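PDB 6RJ1: Mgp-operon protein 3 from Mycoplasma pneumoniae, which probably serves as a surface adhesin that works alongside the P1 protein to attach the bacterium to host cells, likely through sugar receptors. Local coordinates for residues A[538-543]-A[552-557]; A[655-660]-A[774-779]; A[692-697]-A[731-736]; A[803-808]-A[834-839]. One frame throughout, in Å; residues are numbered along the deposited sequence.

Contact 1: A[538-543]-A[552-557]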
loop_
_atom_site.group_PDB
_atom_site.type_symbol
_atom_site.label_atom_id
_atom_site.label_comp_id
_atom_site.label_asym_id
_atom_site.label_seq_id
_atom_site.Cartn_x
_atom_site.Cartn_y
_atom_site.Cartn_z
ATOM N N TYR A 538 2.326 5.298 0.295
ATOM C CA TYR A 538 2.527 3.868 0.470
ATOM C C TYR A 538 1.248 3.179 0.927
ATOM O O TYR A 538 0.421 3.791 1.606
ATOM C CB TYR A 538 3.676 3.608 1.476
ATOM C CG TYR A 538 5.027 4.095 0.989
ATOM C CD1 TYR A 538 5.804 3.316 0.136
ATOM C CD2 TYR A 538 5.502 5.362 1.332
ATOM C CE1 TYR A 538 7.021 3.782 -0.359
ATOM C CE2 TYR A 538 6.714 5.839 0.840
ATOM C CZ TYR A 538 7.476 5.041 0.005
ATOM O OH TYR A 538 8.673 5.521 -0.470
ATOM N N LEU A 539 1.091 1.890 0.542
ATOM C CA LEU A 539 0.003 0.975 0.961
ATOM C C LEU A 539 0.667 -0.021 1.929
ATOM O O LEU A 539 1.224 -1.039 1.520
ATOM C CB LEU A 539 -0.653 0.293 -0.246
ATOM C CG LEU A 539 -1.377 1.244 -1.199
ATOM C CD1 LEU A 539 -0.881 1.080 -2.611
ATOM C CD2 LEU A 539 -2.886 1.085 -1.103
ATOM N N ILE A 540 0.709 0.378 3.208
ATOM C CA ILE A 540 1.413 -0.260 4.326
ATOM C C ILE A 540 0.896 -1.655 4.650
ATOM O O ILE A 540 -0.214 -1.790 5.156
ATOM C CB ILE A 540 1.408 0.686 5.583
ATOM C CG1 ILE A 540 1.864 2.132 5.232
ATOM C CG2 ILE A 540 2.189 0.108 6.779
ATOM C CD1 ILE A 540 3.362 2.361 4.924
ATOM N N ALA A 541 1.740 -2.681 4.433
ATOM C CA ALA A 541 1.422 -4.075 4.761
ATOM C C ALA A 541 1.502 -4.316 6.280
ATOM O O ALA A 541 0.878 -5.248 6.793
ATOM C CB ALA A 541 2.368 -5.012 4.035
ATOM N N GLY A 542 2.260 -3.472 6.974
ATOM C CA GLY A 542 2.413 -3.540 8.414
ATOM C C GLY A 542 3.774 -3.151 8.936
ATOM O O GLY A 542 4.690 -2.845 8.170
ATOM N N LEU A 543 3.890 -3.168 10.271
ATOM C CA LEU A 543 5.100 -2.872 11.031
ATOM C C LEU A 543 5.197 -3.709 12.302
ATOM O O LEU A 543 4.176 -4.057 12.904
ATOM C CB LEU A 543 5.335 -1.360 11.340
ATOM C CG LEU A 543 4.197 -0.329 11.685
ATOM C CD1 LEU A 543 3.002 -0.915 12.430
ATOM C CD2 LEU A 543 4.751 0.816 12.499
ATOM N N PHE A 552 9.320 -2.862 8.715
ATOM C CA PHE A 552 8.111 -2.498 7.979
ATOM C C PHE A 552 8.165 -3.013 6.536
ATOM O O PHE A 552 9.237 -3.348 6.018
ATOM C CB PHE A 552 7.875 -0.969 8.021
ATOM C CG PHE A 552 8.672 -0.197 6.996
ATOM C CD1 PHE A 552 10.012 0.112 7.219
ATOM C CD2 PHE A 552 8.096 0.188 5.788
ATOM C CE1 PHE A 552 10.760 0.795 6.251
ATOM C CE2 PHE A 552 8.849 0.855 4.816
ATOM C CZ PHE A 552 10.175 1.153 5.056
ATOM N N ALA A 553 6.992 -3.047 5.893
ATOM C CA ALA A 553 6.789 -3.442 4.502
ATOM C C ALA A 553 5.544 -2.756 4.002
ATOM O O ALA A 553 4.563 -2.596 4.744
ATOM C CB ALA A 553 6.649 -4.949 4.370
ATOM N N ALA A 554 5.601 -2.305 2.752
ATOM C CA ALA A 554 4.518 -1.581 2.105
ATOM C C ALA A 554 4.650 -1.695 0.598
ATOM O O ALA A 554 5.733 -1.980 0.085
ATOM C CB ALA A 554 4.586 -0.108 2.506
ATOM N N PHE A 555 3.555 -1.451 -0.114
ATOM C CA PHE A 555 3.607 -1.377 -1.563
ATOM C C PHE A 555 3.707 0.101 -1.870
ATOM O O PHE A 555 3.055 0.912 -1.208
ATOM C CB PHE A 555 2.353 -1.960 -2.217
ATOM C CG PHE A 555 2.521 -3.390 -2.635
ATOM C CD1 PHE A 555 3.216 -3.715 -3.799
ATOM C CD2 PHE A 555 1.993 -4.421 -1.866
ATOM C CE1 PHE A 555 3.393 -5.048 -4.174
ATOM C CE2 PHE A 555 2.165 -5.752 -2.245
ATOM C CZ PHE A 555 2.868 -6.054 -3.394
ATOM N N LYS A 556 4.552 0.457 -2.832
ATOM C CA LYS A 556 4.698 1.837 -3.264
ATOM C C LYS A 556 3.419 2.157 -4.030
ATOM O O LYS A 556 3.064 1.432 -4.966
ATOM C CB LYS A 556 5.931 1.965 -4.179
ATOM C CG LYS A 556 6.146 3.350 -4.776
ATOM C CD LYS A 556 6.896 3.281 -6.116
ATOM C CE LYS A 556 5.964 3.315 -7.311
ATOM N NZ LYS A 556 5.483 4.698 -7.604
ATOM N N ALA A 557 2.694 3.194 -3.598
ATOM C CA ALA A 557 1.479 3.624 -4.291
ATOM C C ALA A 557 1.926 4.382 -5.562
ATOM O O ALA A 557 2.996 5.001 -5.556
ATOM C CB ALA A 557 0.662 4.532 -3.392
#
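Ile540 holds CG1 anti to its carbonyl carbon (chi1 -49°), and together with the bend at chi2 (-72°) this brings CD1 to 3.7 Å from Ala554 CB. Tyr538 takes the same first rotation and lays CD1 of its ring 3.9 Å from Lys556 CA, while its CB packs on Ala554 CB at 4.0 Å. A small alanine therefore suits the place between an isoleucine and a tyrosine. On the opposite face, Leu539 CD1 touches Ala557 CB at 3.9 Å.

These residues belong to a beta hairpin of antiparallel strands. Leu539 N gives Phe555 O an almost straight bond (2.8 Å), and Phe555 N returns one to Leu539 O. Further on, Ala541 and Gly542 both face Ala553 in a classic beta bulge. Ala553 O accepts Ala541 N at 2.8 Å and, weakly, Gly542 N; Gly542 O takes Ala553 N at 3.2 Å. Gly542 adopts a phi of 146°, where a CB would press on the carbonyl oxygen of Ala541, which is why glycine suits the place.

Lys556 NZ bonds to Ala557 O and, beyond the hairpin, to Asn660. Buried peptide groups thus pair with each other among apolar side chains, and neutral oxygens probably help the lysine charge tolerate burial.

Contact 2: A[655-660]-A[774-779]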
loop_
_atom_site.group_PDB
_atom_site.type_symbol
_atom_site.label_atom_id
_atom_site.label_comp_id
_atom_site.label_asym_id
_atom_site.label_seq_id
_atom_site.Cartn_x
_atom_site.Cartn_y
_atom_site.Cartn_z
ATOM N N ASN A 655 -2.216 7.466 -7.139
ATOM C CA ASN A 655 -3.048 6.319 -7.460
ATOM C C ASN A 655 -3.248 5.487 -6.201
ATOM O O ASN A 655 -2.306 5.284 -5.436
ATOM C CB ASN A 655 -2.378 5.483 -8.545
ATOM C CG ASN A 655 -2.405 6.132 -9.908
ATOM O OD1 ASN A 655 -3.319 6.890 -10.237
ATOM N ND2 ASN A 655 -1.428 5.813 -10.747
ATOM N N ALA A 656 -4.470 5.003 -5.989
ATOM C CA ALA A 656 -4.830 4.198 -4.828
ATOM C C ALA A 656 -4.435 2.708 -4.999
ATOM O O ALA A 656 -5.125 1.819 -4.485
ATOM C CB ALA A 656 -6.324 4.339 -4.564
ATOM N N SER A 657 -3.295 2.445 -5.683
ATOM C CA SER A 657 -2.794 1.104 -6.007
ATOM C C SER A 657 -1.263 1.089 -6.292
ATOM O O SER A 657 -0.680 2.166 -6.465
ATOM C CB SER A 657 -3.544 0.576 -7.229
ATOM O OG SER A 657 -2.956 1.039 -8.436
ATOM N N PRO A 658 -0.602 -0.100 -6.432
ATOM C CA PRO A 658 0.840 -0.104 -6.724
ATOM C C PRO A 658 1.214 0.212 -8.185
ATOM O O PRO A 658 2.396 0.105 -8.546
ATOM C CB PRO A 658 1.284 -1.520 -6.304
ATOM C CG PRO A 658 0.107 -2.144 -5.648
ATOM C CD PRO A 658 -1.079 -1.484 -6.245
ATOM N N LEU A 659 0.228 0.623 -9.020
ATOM C CA LEU A 659 0.467 0.971 -10.427
ATOM C C LEU A 659 0.651 2.453 -10.694
ATOM O O LEU A 659 -0.121 3.274 -10.189
ATOM C CB LEU A 659 -0.625 0.425 -11.351
ATOM C CG LEU A 659 -0.776 -1.103 -11.458
ATOM C CD1 LEU A 659 -1.611 -1.455 -12.646
ATOM C CD2 LEU A 659 0.565 -1.821 -11.528
ATOM N N ASN A 660 1.648 2.788 -11.537
ATOM C CA ASN A 660 1.924 4.161 -11.981
ATOM C C ASN A 660 1.020 4.506 -13.158
ATOM O O ASN A 660 0.435 5.584 -13.178
ATOM C CB ASN A 660 3.398 4.344 -12.382
ATOM C CG ASN A 660 4.283 4.838 -11.272
ATOM O OD1 ASN A 660 3.997 4.664 -10.080
ATOM N ND2 ASN A 660 5.385 5.470 -11.640
ATOM N N SER A 774 -7.751 -8.713 -11.026
ATOM C CA SER A 774 -6.606 -9.636 -11.073
ATOM C C SER A 774 -5.390 -8.865 -11.594
ATOM O O SER A 774 -4.506 -9.439 -12.236
ATOM C CB SER A 774 -6.918 -10.813 -11.998
ATOM O OG SER A 774 -7.167 -10.349 -13.314
ATOM N N LEU A 775 -5.367 -7.552 -11.305
ATOM C CA LEU A 775 -4.396 -6.596 -11.803
ATOM C C LEU A 775 -3.508 -6.002 -10.723
ATOM O O LEU A 775 -2.317 -5.784 -10.968
ATOM C CB LEU A 775 -5.199 -5.460 -12.477
ATOM C CG LEU A 775 -4.731 -4.772 -13.777
ATOM C CD1 LEU A 775 -4.647 -3.282 -13.592
ATOM C CD2 LEU A 775 -3.452 -5.340 -14.345
ATOM N N LEU A 776 -4.092 -5.679 -9.558
ATOM C CA LEU A 776 -3.389 -4.990 -8.482
ATOM C C LEU A 776 -2.956 -5.896 -7.368
ATOM O O LEU A 776 -3.752 -6.704 -6.881
ATOM C CB LEU A 776 -4.238 -3.828 -7.924
ATOM C CG LEU A 776 -4.963 -2.951 -8.942
ATOM C CD1 LEU A 776 -6.006 -2.108 -8.278
ATOM C CD2 LEU A 776 -3.995 -2.101 -9.753
ATOM N N ASN A 777 -1.692 -5.755 -6.952
ATOM C CA ASN A 777 -1.167 -6.534 -5.845
ATOM C C ASN A 777 -1.524 -5.884 -4.512
ATOM O O ASN A 777 -1.784 -4.685 -4.448
ATOM C CB ASN A 777 0.328 -6.811 -5.984
ATOM C CG ASN A 777 0.743 -8.120 -5.352
ATOM O OD1 ASN A 777 -0.011 -8.775 -4.632
ATOM N ND2 ASN A 777 1.960 -8.536 -5.601
ATOM N N PHE A 778 -1.587 -6.694 -3.463
ATOM C CA PHE A 778 -1.954 -6.255 -2.125
ATOM C C PHE A 778 -1.098 -7.011 -1.116
ATOM O O PHE A 778 -0.817 -8.183 -1.311
ATOM C CB PHE A 778 -3.462 -6.505 -1.926
ATOM C CG PHE A 778 -3.987 -6.521 -0.514
ATOM C CD1 PHE A 778 -4.348 -5.343 0.123
ATOM C CD2 PHE A 778 -4.191 -7.718 0.153
ATOM C CE1 PHE A 778 -4.869 -5.360 1.415
ATOM C CE2 PHE A 778 -4.710 -7.730 1.447
ATOM C CZ PHE A 778 -5.046 -6.549 2.068
ATOM N N GLY A 779 -0.680 -6.324 -0.068
ATOM C CA GLY A 779 0.152 -6.892 0.984
ATOM C C GLY A 779 -0.420 -6.616 2.352
ATOM O O GLY A 779 -0.837 -5.494 2.629
#
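An ST turn in the loop after strand 650-654 presents Ser657, Pro658 and Leu659 to Leu775, Leu776 and Asn777, which lie in the loop leading into strand 779-786. Ser657 OG sits between its own backbone N and carbonyl carbon (chi1 84°), where it can accept Leu659 N at 3.3 Å in a nearly straight bond; it also bonds to Tyr662 OH. Serine suits the spot because its short hydroxyl ties the turn together while its CB still offers a carbon surface to the neighbouring loop.

Leu776 packs against this turn. Its CD2 branch comes up beside Ser657 OG, 3.6 Å away, and also reaches Leu659 CG at 3.8 Å. Leu659 sends CD1 onward to CD1 of Leu775, 3.7 Å off, the two side chains crossing at about a right angle. Pro658 meets the next residue differently, its CG lying 3.4 Å from Asn777 O. The patch continues outward, since Leu776 also packs on Leu179 and Leu775 on Ala672 and Leu673 of helix 666-673.

Each loop has an asparagine bracing it: Asn655 ND2 donates to Leu659 O at 2.9 Å, and Asn777 OD1 accepts Phe778 N in a bent bond and also Arg806 N, while Asn777 ND2 goes to Leu733 O. The polar groups thus hold the loops in shape, and van der Waals contact of aliphatic carbon, rather than shared hydrogen bonds, probably joins them.

Contact 3: A[692-697]-A[731-736]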
loop_
_atom_site.group_PDB
_atom_site.type_symbol
_atom_site.label_atom_id
_atom_site.label_comp_id
_atom_site.label_asym_id
_atom_site.label_seq_id
_atom_site.Cartn_x
_atom_site.Cartn_y
_atom_site.Cartn_z
ATOM N N GLN A 692 4.054 -2.373 -9.189
ATOM C CA GLN A 692 3.941 -3.507 -8.255
ATOM C C GLN A 692 5.208 -3.628 -7.397
ATOM O O GLN A 692 5.754 -4.722 -7.214
ATOM C CB GLN A 692 3.610 -4.827 -8.990
ATOM C CG GLN A 692 2.487 -4.742 -10.012
ATOM C CD GLN A 692 1.117 -5.030 -9.464
ATOM O OE1 GLN A 692 0.702 -4.522 -8.428
ATOM N NE2 GLN A 692 0.362 -5.845 -10.176
ATOM N N LEU A 693 5.672 -2.485 -6.875
ATOM C CA LEU A 693 6.888 -2.402 -6.081
ATOM C C LEU A 693 6.676 -2.514 -4.578
ATOM O O LEU A 693 6.054 -1.638 -3.963
ATOM C CB LEU A 693 7.654 -1.115 -6.423
ATOM C CG LEU A 693 8.996 -1.249 -7.141
ATOM C CD1 LEU A 693 8.874 -2.011 -8.465
ATOM C CD2 LEU A 693 9.588 0.118 -7.383
ATOM N N LEU A 694 7.223 -3.591 -3.982
ATOM C CA LEU A 694 7.195 -3.769 -2.544
ATOM C C LEU A 694 8.445 -3.108 -1.967
ATOM O O LEU A 694 9.549 -3.323 -2.448
ATOM C CB LEU A 694 7.097 -5.243 -2.117
ATOM C CG LEU A 694 6.820 -5.455 -0.605
ATOM C CD1 LEU A 694 5.318 -5.455 -0.299
ATOM C CD2 LEU A 694 7.480 -6.711 -0.096
ATOM N N VAL A 695 8.235 -2.276 -0.966
ATOM C CA VAL A 695 9.238 -1.525 -0.227
ATOM C C VAL A 695 9.254 -2.134 1.183
ATOM O O VAL A 695 8.198 -2.350 1.782
ATOM C CB VAL A 695 8.847 -0.018 -0.238
ATOM C CG1 VAL A 695 9.649 0.788 0.764
ATOM C CG2 VAL A 695 8.997 0.576 -1.635
ATOM N N TYR A 696 10.442 -2.468 1.682
ATOM C CA TYR A 696 10.613 -3.078 3.007
ATOM C C TYR A 696 11.920 -2.608 3.628
ATOM O O TYR A 696 12.791 -2.105 2.916
ATOM C CB TYR A 696 10.571 -4.621 2.914
ATOM C CG TYR A 696 11.669 -5.225 2.058
ATOM C CD1 TYR A 696 11.523 -5.335 0.675
ATOM C CD2 TYR A 696 12.850 -5.691 2.630
ATOM C CE1 TYR A 696 12.536 -5.865 -0.120
ATOM C CE2 TYR A 696 13.865 -6.235 1.845
ATOM C CZ TYR A 696 13.708 -6.312 0.469
ATOM O OH TYR A 696 14.709 -6.835 -0.319
ATOM N N GLY A 697 12.058 -2.789 4.935
ATOM C CA GLY A 697 13.280 -2.405 5.622
ATOM C C GLY A 697 13.245 -2.496 7.129
ATOM O O GLY A 697 12.198 -2.744 7.737
ATOM N N HIS A 731 11.441 -4.186 -4.217
ATOM C CA HIS A 731 11.399 -5.383 -5.028
ATOM C C HIS A 731 10.137 -5.427 -5.861
ATOM O O HIS A 731 9.049 -5.103 -5.383
ATOM C CB HIS A 731 11.495 -6.632 -4.140
ATOM C CG HIS A 731 12.146 -7.787 -4.825
ATOM N ND1 HIS A 731 13.449 -8.155 -4.531
ATOM C CD2 HIS A 731 11.670 -8.598 -5.800
ATOM C CE1 HIS A 731 13.718 -9.178 -5.328
ATOM N NE2 HIS A 731 12.674 -9.485 -6.104
ATOM N N TYR A 732 10.288 -5.860 -7.105
ATOM C CA TYR A 732 9.190 -6.020 -8.036
ATOM C C TYR A 732 8.420 -7.275 -7.646
ATOM O O TYR A 732 8.978 -8.378 -7.605
ATOM C CB TYR A 732 9.735 -6.076 -9.471
ATOM C CG TYR A 732 8.737 -6.440 -10.546
ATOM C CD1 TYR A 732 7.612 -5.651 -10.781
ATOM C CD2 TYR A 732 8.964 -7.522 -11.392
ATOM C CE1 TYR A 732 6.714 -5.962 -11.805
ATOM C CE2 TYR A 732 8.082 -7.833 -12.420
ATOM C CZ TYR A 732 6.964 -7.049 -12.627
ATOM O OH TYR A 732 6.127 -7.378 -13.659
ATOM N N LEU A 733 7.153 -7.080 -7.292
ATOM C CA LEU A 733 6.275 -8.149 -6.842
ATOM C C LEU A 733 4.917 -8.068 -7.573
ATOM O O LEU A 733 3.963 -7.500 -7.043
ATOM C CB LEU A 733 6.134 -8.048 -5.305
ATOM C CG LEU A 733 5.521 -9.211 -4.551
ATOM C CD1 LEU A 733 6.258 -10.505 -4.825
ATOM C CD2 LEU A 733 5.520 -8.924 -3.064
ATOM N N PRO A 734 4.834 -8.606 -8.810
ATOM C CA PRO A 734 3.570 -8.534 -9.557
ATOM C C PRO A 734 2.521 -9.529 -9.074
ATOM O O PRO A 734 2.878 -10.467 -8.371
ATOM C CB PRO A 734 4.011 -8.860 -10.987
ATOM C CG PRO A 734 5.161 -9.763 -10.814
ATOM C CD PRO A 734 5.883 -9.288 -9.598
ATOM N N VAL A 735 1.239 -9.361 -9.482
ATOM C CA VAL A 735 0.183 -10.337 -9.162
ATOM C C VAL A 735 0.429 -11.618 -9.972
ATOM O O VAL A 735 0.965 -11.524 -11.085
ATOM C CB VAL A 735 -1.271 -9.852 -9.410
ATOM C CG1 VAL A 735 -1.811 -9.086 -8.223
ATOM C CG2 VAL A 735 -1.425 -9.073 -10.710
ATOM N N PRO A 736 0.016 -12.812 -9.493
ATOM C CA PRO A 736 0.183 -14.009 -10.321
ATOM C C PRO A 736 -0.611 -13.850 -11.615
ATOM O O PRO A 736 -1.768 -13.431 -11.581
ATOM C CB PRO A 736 -0.399 -15.122 -9.446
ATOM C CG PRO A 736 -0.376 -14.593 -8.084
ATOM C CD PRO A 736 -0.657 -13.144 -8.223
#
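Leu694 and His731 are a hydrogen-bonded pair where strands 693-699 and 723-732 run antiparallel in a branched mixed sheet. Their bonds are reciprocal: Leu694 N to His731 O at 2.8 Å, and His731 N to Leu694 O at 2.7 Å. A third, Leu733 N to Gln692 O at 2.7 Å, extends the pairing just past the strand ends.

Among apolar contacts, Leu694 and Leu733 run alongside each other in the same direction, with Leu733 CD2 4.1 Å from Leu694 CB. Leu693 CD1 approaches the edge of the Tyr732 ring, one face of which is covered by Pro734 CD over its centre. Aromatic edges matter for His731 too: its CB lies near the plane of the Tyr696 ring, 4.2 Å from CE1, while its imidazole stacks on Phe834.

The polar side-chain ends find buried partners beyond the two segments. Tyr732 OH bonds to Asp671 O, and Tyr696 OH to Ser833 OG. A glutamine suits position 692 because one amide can both give and accept: NE2 donates to Ala672 O, and OE1 accepts Asn777 N. Gln692 CB lies 3.8 Å from Pro734 CA; a bend at chi2 (-90°) then helps carry the amide to Val735, NE2 ending 3.7 Å from CG2.

Contact 4: A[803-808]-A[834-839]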
loop_
_atom_site.group_PDB
_atom_site.type_symbol
_atom_site.label_atom_id
_atom_site.label_comp_id
_atom_site.label_asym_id
_atom_site.label_seq_id
_atom_site.Cartn_x
_atom_site.Cartn_y
_atom_site.Cartn_z
ATOM N N LEU A 803 4.976 -11.664 5.466
ATOM C CA LEU A 803 3.730 -11.006 5.073
ATOM C C LEU A 803 3.070 -11.769 3.934
ATOM O O LEU A 803 3.741 -12.472 3.163
ATOM C CB LEU A 803 3.919 -9.512 4.719
ATOM C CG LEU A 803 4.651 -9.187 3.426
ATOM C CD1 LEU A 803 3.931 -8.111 2.655
ATOM C CD2 LEU A 803 6.095 -8.834 3.686
ATOM N N LEU A 804 1.751 -11.638 3.845
ATOM C CA LEU A 804 0.961 -12.289 2.815
ATOM C C LEU A 804 0.643 -11.291 1.719
ATOM O O LEU A 804 0.298 -10.132 1.998
ATOM C CB LEU A 804 -0.324 -12.858 3.444
ATOM C CG LEU A 804 -0.380 -14.375 3.738
ATOM C CD1 LEU A 804 0.904 -14.913 4.370
ATOM C CD2 LEU A 804 -1.545 -14.698 4.629
ATOM N N VAL A 805 0.830 -11.726 0.472
ATOM C CA VAL A 805 0.535 -10.969 -0.752
ATOM C C VAL A 805 -0.366 -11.826 -1.646
ATOM O O VAL A 805 -0.580 -13.006 -1.346
ATOM C CB VAL A 805 1.793 -10.450 -1.506
ATOM C CG1 VAL A 805 2.516 -9.372 -0.703
ATOM C CG2 VAL A 805 2.736 -11.585 -1.900
ATOM N N ARG A 806 -0.884 -11.254 -2.742
ATOM C CA ARG A 806 -1.722 -12.010 -3.662
ATOM C C ARG A 806 -0.888 -13.088 -4.340
ATOM O O ARG A 806 0.122 -12.781 -4.989
ATOM C CB ARG A 806 -2.380 -11.100 -4.698
ATOM C CG ARG A 806 -3.272 -10.034 -4.095
ATOM C CD ARG A 806 -4.070 -9.325 -5.161
ATOM N NE ARG A 806 -5.156 -10.156 -5.683
ATOM C CZ ARG A 806 -5.975 -9.793 -6.658
ATOM N NH1 ARG A 806 -5.824 -8.622 -7.259
ATOM N NH2 ARG A 806 -6.947 -10.602 -7.049
ATOM N N GLY A 807 -1.276 -14.343 -4.107
ATOM C CA GLY A 807 -0.623 -15.506 -4.689
ATOM C C GLY A 807 0.435 -16.216 -3.877
ATOM O O GLY A 807 0.808 -17.338 -4.229
ATOM N N GLY A 808 0.933 -15.589 -2.820
ATOM C CA GLY A 808 1.960 -16.213 -2.000
ATOM C C GLY A 808 2.415 -15.466 -0.764
ATOM O O GLY A 808 1.874 -14.416 -0.414
ATOM N N PHE A 834 15.047 -10.775 0.359
ATOM C CA PHE A 834 13.674 -10.935 -0.121
ATOM C C PHE A 834 13.458 -12.326 -0.712
ATOM O O PHE A 834 14.301 -12.822 -1.465
ATOM C CB PHE A 834 13.348 -9.858 -1.170
ATOM C CG PHE A 834 11.952 -9.899 -1.744
ATOM C CD1 PHE A 834 11.667 -10.658 -2.873
ATOM C CD2 PHE A 834 10.930 -9.145 -1.183
ATOM C CE1 PHE A 834 10.377 -10.689 -3.409
ATOM C CE2 PHE A 834 9.648 -9.162 -1.735
ATOM C CZ PHE A 834 9.381 -9.927 -2.845
ATOM N N SER A 835 12.297 -12.921 -0.397
ATOM C CA SER A 835 11.859 -14.223 -0.898
ATOM C C SER A 835 10.332 -14.242 -1.062
ATOM O O SER A 835 9.609 -13.801 -0.166
ATOM C CB SER A 835 12.314 -15.345 0.028
ATOM O OG SER A 835 11.256 -16.242 0.334
ATOM N N TYR A 836 9.853 -14.755 -2.202
ATOM C CA TYR A 836 8.430 -14.908 -2.479
ATOM C C TYR A 836 8.174 -16.365 -2.855
ATOM O O TYR A 836 8.787 -16.878 -3.797
ATOM C CB TYR A 836 7.954 -13.923 -3.564
ATOM C CG TYR A 836 6.596 -14.258 -4.146
ATOM C CD1 TYR A 836 5.423 -13.888 -3.491
ATOM C CD2 TYR A 836 6.481 -14.970 -5.338
ATOM C CE1 TYR A 836 4.172 -14.207 -4.017
ATOM C CE2 TYR A 836 5.237 -15.313 -5.858
ATOM C CZ TYR A 836 4.085 -14.919 -5.202
ATOM O OH TYR A 836 2.864 -15.260 -5.726
ATOM N N THR A 837 7.305 -17.043 -2.094
ATOM C CA THR A 837 6.946 -18.435 -2.356
ATOM C C THR A 837 5.449 -18.481 -2.665
ATOM O O THR A 837 4.647 -18.085 -1.813
ATOM C CB THR A 837 7.351 -19.337 -1.189
ATOM O OG1 THR A 837 8.689 -19.023 -0.803
ATOM C CG2 THR A 837 7.233 -20.822 -1.526
ATOM N N PRO A 838 5.048 -18.912 -3.881
ATOM C CA PRO A 838 3.613 -18.950 -4.205
ATOM C C PRO A 838 2.859 -19.981 -3.381
ATOM O O PRO A 838 3.355 -21.094 -3.197
ATOM C CB PRO A 838 3.591 -19.322 -5.698
ATOM C CG PRO A 838 4.987 -19.145 -6.186
ATOM C CD PRO A 838 5.859 -19.409 -5.010
ATOM N N PHE A 839 1.675 -19.616 -2.867
ATOM C CA PHE A 839 0.891 -20.580 -2.101
ATOM C C PHE A 839 -0.089 -21.360 -3.012
ATOM O O PHE A 839 -0.315 -20.974 -4.161
ATOM C CB PHE A 839 0.219 -19.956 -0.860
ATOM C CG PHE A 839 -0.580 -18.676 -0.953
ATOM C CD1 PHE A 839 -1.535 -18.500 -1.950
ATOM C CD2 PHE A 839 -0.487 -17.706 0.047
ATOM C CE1 PHE A 839 -2.310 -17.329 -1.999
ATOM C CE2 PHE A 839 -1.255 -16.536 -0.007
ATOM C CZ PHE A 839 -2.165 -16.359 -1.024
#
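Val805 to Gly808 form a type II beta turn whose third residue, Gly807, turns its carbonyl O to Phe839 N (2.8 Å), next to a non-hydrogen-bonded antiparallel pair of Gly808 with Pro838. Phe839 then folds its ring back over the turn. With CG placed between the backbone N and the carbonyl carbon (chi1 49°), one ring face lies on the Gly807-Gly808 peptide, Gly808 N standing 3.5 Å above the plane over the ring centre. Gly808 CA makes a CH-pi contact with the same face, 3.7 Å from the ring centroid and 20° off its normal. Leu804 CG meets the edge of this ring.

Tyr836 brings a second ring to the turn. CG anti to its backbone N (chi1 165°) directs CE1 to within 3.6 Å of Gly808 CA, while Val805 CG2 lies at the ring edge, 3.7 Å from CE1. Both glycines suit these places: Gly807 has the positive phi of a type II turn, and the position of a side chain on Gly808 is taken by Tyr836 and Thr837 O.

The Arg806 guanidinium turns to other partners, with a salt bridge to Asp769 and hydrogen bonds to Leu776 O and Asn773 O, and Thr837 OG1 bonds to Ala915 O. Since the contact has one backbone bond and much aromatic surface, it probably depends on bare glycine backbone meeting flat rings, with the arginine's charge paired with Asp769 outside it.

Overall arrangement
Contacts 1 and 3 share a sheet: strand 549-563 pairs with strand 693-699 through Ala554 O to Val695 N (2.7 Å) and Lys556 N to Leu693 O (2.8 Å), their centres about 10 Å apart. Along the chain, contact 3 is nested within the loop closed by contact 2, and Pro658 O meets Gln692 N (3.0 Å) between them. Phe555 of contact 1 packs on Asn777 and Gly779 of contact 2. Contact 4, whose centre is about 15 Å from those of contacts 1 and 2, touches contact 2 where Phe778 O meets Val805 CB (3.5 Å) and contact 3 where Pro736 packs on Gly807. Together they link separate sheets near the middle of this adhesin, whose MgpC family is classed with the beta-propellers.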